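Local coordinates for hypothetical sugar ABC-transporter sugar binding protein (Arthrobacter globiformis, PDB 7BVT) that binds cyclic alpha-maltosyl-1,6-maltose, probably as the solute-binding component of a bacterial sugar ABC transporter, at residues D117-L122 / T292-E297; M334-V337 / V341-G344. All blocks are in the same frame, centred on the assembly; numbering follows the deposited sequence.

Interaction 1: residues D117-L122 / T292-E297. With GLC (alpha-D-glucopyranose), chain B.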
loop_
_atom_site.group_PDB
_atom_site.type_symbol
_atom_site.label_atom_id
_atom_site.label_comp_id
_atom_site.label_asym_id
_atom_site.label_seq_id
_atom_site.Cartn_x
_atom_site.Cartn_y
_atom_site.Cartn_z
ATOM N N ASP A 117 0.179 -2.306 -19.183
ATOM C CA ASP A 117 -1.125 -2.569 -18.535
ATOM C C ASP A 117 -0.953 -2.461 -17.025
ATOM O O ASP A 117 -1.890 -2.000 -16.348
ATOM C CB ASP A 117 -1.619 -3.948 -18.927
ATOM C CG ASP A 117 -3.053 -4.296 -18.522
ATOM O OD1 ASP A 117 -3.830 -3.403 -18.147
ATOM O OD2 ASP A 117 -3.357 -5.500 -18.576
ATOM N N VAL A 118 0.197 -2.923 -16.512
ATOM C CA VAL A 118 0.452 -2.808 -15.063
ATOM C C VAL A 118 0.195 -1.360 -14.642
ATOM O O VAL A 118 0.588 -0.428 -15.350
ATOM C CB VAL A 118 1.875 -3.274 -14.699
ATOM C CG1 VAL A 118 2.180 -3.015 -13.233
ATOM C CG2 VAL A 118 2.056 -4.733 -15.001
ATOM N N ASN A 119 -0.373 -1.190 -13.470
ATOM C CA ASN A 119 -0.606 0.123 -12.833
ATOM C C ASN A 119 0.616 1.042 -12.983
ATOM O O ASN A 119 1.734 0.699 -12.577
ATOM C CB ASN A 119 -0.955 -0.118 -11.365
ATOM C CG ASN A 119 -1.140 1.195 -10.638
ATOM O OD1 ASN A 119 -0.108 1.774 -10.222
ATOM N ND2 ASN A 119 -2.393 1.579 -10.485
ATOM N N ASP A 120 0.410 2.258 -13.505
ATOM C CA ASP A 120 1.542 3.142 -13.846
ATOM C C ASP A 120 2.291 3.613 -12.590
ATOM O O ASP A 120 3.504 3.839 -12.670
ATOM C CB ASP A 120 1.001 4.358 -14.616
ATOM C CG ASP A 120 0.458 4.078 -16.017
ATOM O OD1 ASP A 120 0.608 2.984 -16.540
ATOM O OD2 ASP A 120 -0.094 5.053 -16.587
ATOM N N ALA A 121 1.596 3.879 -11.508
ATOM C CA ALA A 121 2.246 4.355 -10.283
ATOM C C ALA A 121 3.247 3.269 -9.864
ATOM O O ALA A 121 4.337 3.615 -9.408
ATOM C CB ALA A 121 1.256 4.663 -9.204
ATOM N N LEU A 122 2.874 1.999 -10.012
ATOM C CA LEU A 122 3.768 0.877 -9.606
ATOM C C LEU A 122 4.917 0.628 -10.579
ATOM O O LEU A 122 6.036 0.296 -10.107
ATOM C CB LEU A 122 2.952 -0.389 -9.347
ATOM C CG LEU A 122 1.981 -0.242 -8.180
ATOM C CD1 LEU A 122 0.994 -1.363 -8.145
ATOM C CD2 LEU A 122 2.732 -0.119 -6.861
ATOM N N THR A 292 -5.439 7.587 -2.945
ATOM C CA THR A 292 -5.074 6.626 -1.906
ATOM C C THR A 292 -3.613 6.205 -2.079
ATOM O O THR A 292 -2.940 6.748 -2.961
ATOM C CB THR A 292 -6.084 5.479 -1.858
ATOM O OG1 THR A 292 -5.762 4.756 -0.673
ATOM C CG2 THR A 292 -6.010 4.597 -3.071
ATOM N N ASN A 293 -3.162 5.314 -1.190
ATOM C CA ASN A 293 -1.750 4.888 -1.086
ATOM C C ASN A 293 -1.674 3.388 -1.414
ATOM O O ASN A 293 -2.557 2.657 -0.969
ATOM C CB ASN A 293 -1.246 5.145 0.329
ATOM C CG ASN A 293 0.205 5.541 0.371
ATOM O OD1 ASN A 293 0.963 5.290 -0.565
ATOM N ND2 ASN A 293 0.548 6.155 1.469
ATOM N N LEU A 294 -0.704 2.976 -2.216
ATOM C CA LEU A 294 -0.519 1.580 -2.677
ATOM C C LEU A 294 0.420 0.795 -1.775
ATOM O O LEU A 294 1.497 1.264 -1.443
ATOM C CB LEU A 294 0.015 1.561 -4.093
ATOM C CG LEU A 294 -0.973 2.012 -5.160
ATOM C CD1 LEU A 294 -0.269 2.447 -6.428
ATOM C CD2 LEU A 294 -1.983 0.900 -5.435
ATOM N N GLY A 295 -0.001 -0.416 -1.436
ATOM C CA GLY A 295 0.869 -1.432 -0.829
ATOM C C GLY A 295 0.970 -2.641 -1.709
ATOM O O GLY A 295 0.427 -2.632 -2.820
ATOM N N GLY A 296 1.645 -3.640 -1.193
ATOM C CA GLY A 296 1.677 -4.948 -1.849
ATOM C C GLY A 296 3.064 -5.353 -2.296
ATOM O O GLY A 296 4.050 -4.628 -2.008
ATOM N N GLU A 297 3.138 -6.509 -2.959
ATOM C CA GLU A 297 4.432 -7.163 -3.231
ATOM C C GLU A 297 4.935 -6.874 -4.638
ATOM O O GLU A 297 4.125 -6.855 -5.567
ATOM C CB GLU A 297 4.277 -8.662 -3.075
ATOM C CG GLU A 297 4.299 -9.065 -1.613
ATOM C CD GLU A 297 3.063 -8.727 -0.793
ATOM O OE1 GLU A 297 1.973 -9.138 -1.177
ATOM O OE2 GLU A 297 3.216 -8.017 0.212
HETATM C C1 GLC B . 0.692 -2.931 3.991
HETATM C C2 GLC B . 1.301 -2.640 2.655
HETATM C C3 GLC B . 2.679 -2.050 2.822
HETATM C C4 GLC B . 2.565 -0.824 3.742
HETATM C C5 GLC B . 2.020 -1.256 5.097
HETATM C C6 GLC B . 1.861 -0.042 6.030
HETATM O O2 GLC B . 1.220 -3.821 1.877
HETATM O O3 GLC B . 3.212 -1.729 1.526
HETATM O O4 GLC B . 3.824 -0.223 3.974
HETATM O O5 GLC B . 0.736 -1.792 4.897
HETATM O O6 GLC B . 1.834 -0.523 7.371
#
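Leu-294 pushes one methyl, CD1, against the start of helix 120-125. The apolar contact is made by this single tip. It lies 3.9 Å from Ala-121 CB and 3.9 Å from Leu-122 CG, with Leu-122 CD2 scarcely farther. Leu-294 has its CG anti to its own carbonyl carbon (chi1 -70°), which carries the branched end off the strand toward the helix. The two leucine side chains meet at a slant.

Polar bonds hold the other side of the contact in shape. Asn-119 is the N-cap residue. Its CG is anti to the backbone N (chi1 177°), which brings OD1 back over the first turn. There OD1 accepts from Leu-122 N at 3.0 Å, in the carbonyl plane, with an N-H...O angle of 149°. The same oxygen is 3.9 Å from Leu-294 CD1, so the capping amide also forms part of the surface met by the leucine. Asn-119 ND2 makes a weak hydrogen bond to Met-365 O. With an alanine here in place of the asparagine, Leu-122 N would probably lose its side-chain acceptor, and a gap would be likely to open beside the leucine methyl.

Sugar contacts follow directly along the strand. Gly-296 N gives a weak hydrogen bond to O2 of the glucose at 3.1 Å. Gly-295 CA comes within 3.3 Å of glucose O3. Gly-295 has no CB, and one placed there would lie too close to sugar C2. The backbone angles of Gly-296 also favour glycine. Asp-90, Asn-140 and Arg-371 bind the same glucose.

The chemistry is therefore divided. An apolar tip seats the strand against a capped helix start, while the next two residues offer bare backbone to the glycan in the binding pocket.

Interaction 2: residues M334-V337 / V341-G344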
loop_
_atom_site.group_PDB
_atom_site.type_symbol
_atom_site.label_atom_id
_atom_site.label_comp_id
_atom_site.label_asym_id
_atom_site.label_seq_id
_atom_site.Cartn_x
_atom_site.Cartn_y
_atom_site.Cartn_z
ATOM N N MET A 334 -6.242 -9.980 -2.850
ATOM C CA MET A 334 -5.338 -8.861 -3.217
ATOM C C MET A 334 -5.867 -8.217 -4.480
ATOM O O MET A 334 -6.599 -8.817 -5.251
ATOM C CB MET A 334 -3.871 -9.300 -3.330
ATOM C CG MET A 334 -3.426 -9.851 -2.011
ATOM S SD MET A 334 -1.681 -10.079 -1.708
ATOM C CE MET A 334 -1.527 -11.516 -2.738
ATOM N N LEU A 335 -5.585 -6.925 -4.652
ATOM C CA LEU A 335 -6.106 -6.208 -5.818
ATOM C C LEU A 335 -5.233 -6.517 -7.031
ATOM O O LEU A 335 -4.023 -6.687 -6.887
ATOM C CB LEU A 335 -6.099 -4.701 -5.536
ATOM C CG LEU A 335 -6.814 -4.282 -4.268
ATOM C CD1 LEU A 335 -6.744 -2.793 -4.074
ATOM C CD2 LEU A 335 -8.276 -4.711 -4.297
ATOM N N PRO A 336 -5.817 -6.559 -8.241
ATOM C CA PRO A 336 -5.053 -6.920 -9.413
ATOM C C PRO A 336 -4.074 -5.799 -9.742
ATOM O O PRO A 336 -4.398 -4.620 -9.599
ATOM C CB PRO A 336 -6.038 -7.086 -10.556
ATOM C CG PRO A 336 -7.374 -6.737 -9.998
ATOM C CD PRO A 336 -7.255 -6.435 -8.532
ATOM N N VAL A 337 -2.927 -6.167 -10.255
ATOM C CA VAL A 337 -1.902 -5.151 -10.623
ATOM C C VAL A 337 -2.121 -4.609 -12.047
ATOM O O VAL A 337 -1.456 -3.618 -12.404
ATOM C CB VAL A 337 -0.479 -5.720 -10.455
ATOM C CG1 VAL A 337 -0.255 -6.160 -9.025
ATOM C CG2 VAL A 337 -0.161 -6.847 -11.412
ATOM N N VAL A 341 -7.528 -5.726 -15.785
ATOM C CA VAL A 341 -8.283 -6.672 -14.915
ATOM C C VAL A 341 -9.121 -5.857 -13.932
ATOM O O VAL A 341 -10.312 -6.149 -13.793
ATOM C CB VAL A 341 -7.349 -7.689 -14.243
ATOM C CG1 VAL A 341 -8.102 -8.531 -13.223
ATOM C CG2 VAL A 341 -6.649 -8.560 -15.251
ATOM N N ALA A 342 -8.551 -4.849 -13.281
ATOM C CA ALA A 342 -9.258 -3.997 -12.300
ATOM C C ALA A 342 -10.495 -3.363 -12.935
ATOM O O ALA A 342 -11.489 -3.176 -12.204
ATOM C CB ALA A 342 -8.339 -2.930 -11.744
ATOM N N THR A 343 -10.462 -3.110 -14.253
ATOM C CA THR A 343 -11.576 -2.452 -14.971
ATOM C C THR A 343 -12.346 -3.436 -15.840
ATOM O O THR A 343 -13.280 -2.981 -16.509
ATOM C CB THR A 343 -11.097 -1.274 -15.817
ATOM O OG1 THR A 343 -10.256 -1.792 -16.851
ATOM C CG2 THR A 343 -10.345 -0.240 -15.021
ATOM N N GLY A 344 -12.004 -4.700 -15.820
ATOM C CA GLY A 344 -12.647 -5.748 -16.640
ATOM C C GLY A 344 -13.946 -6.249 -16.036
ATOM O O GLY A 344 -14.012 -6.479 -14.821
#
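Pro-336 packs its ring against Val-341 and Ala-342 at the end of the short helix 339-342. The contact is apolar and buried.

The ring can be followed outward from the backbone. Its CB points toward the helix and meets Val-341 first, at 3.7 Å from CG1. Val-341 CB is a little farther from the same atom, at 4.0 Å. The next ring carbon, CG, is shared between two residues. It is 3.8 Å from Val-341 CG1, and on the Ala-342 side it is 4.0 Å from the backbone N and 4.3 Å from CB. The valine methyl stays the nearest partner of both ring carbons; Ala-342 joins it at CG.

Val-341 answers with one branch. CG1 is anti to the backbone N (chi1 173°), and this torsion sets that methyl against both CB and CG of the proline. The valine and proline side chains cross at an angle. The proline ring is closed onto its own backbone, so it presents a rigid surface to the valine methyl.

Just beyond the contact the helix ends. Gly-344 N donates to Val-341 O at 3.0 Å, and Thr-343 OG1 is hydrogen-bonded to Asp-339 O. Gly-344 then takes the N-cap position of helix 345-354. The chain thus passes from one helix into the next through a brief turn.

Several helices surround this packing. Pro-336 also touches Val-325 and Ser-329 of helix 322-332, and Val-341 touches Thr-326 of that helix. Tyr-347 of helix 345-354 meets both Pro-336 and Val-341. Ala-342 packs on Val-362 of helix 359-363. The proline loop and the short helix are therefore folded together among helices 322-332, 345-354 and 359-363.

How the interactions relate
The two contacts are neighbours, with centres 11 Å apart. They come in series along the chain: interaction 1 closes before interaction 2 opens. Interaction 1 joins helix 120-125 to strand 292-301 of the mixed sheet. Interaction 2 is local and lies between helices 322-332 and 345-354. They touch directly. Asn-119 N is 2.9 Å from Val-337 O, a probable hydrogen bond, and Val-118 packs on the same carbonyl. Farther along, Glu-297 OE1 lies beside Met-334 SD. The loop after helix 322-332 thus adjoins both segments of interaction 1 through Val-337 and Met-334. Interaction 1 sits at the glycan pocket wall; interaction 2 is packing behind it, the side chain of Pro-336 about 14 Å from a bound glucose.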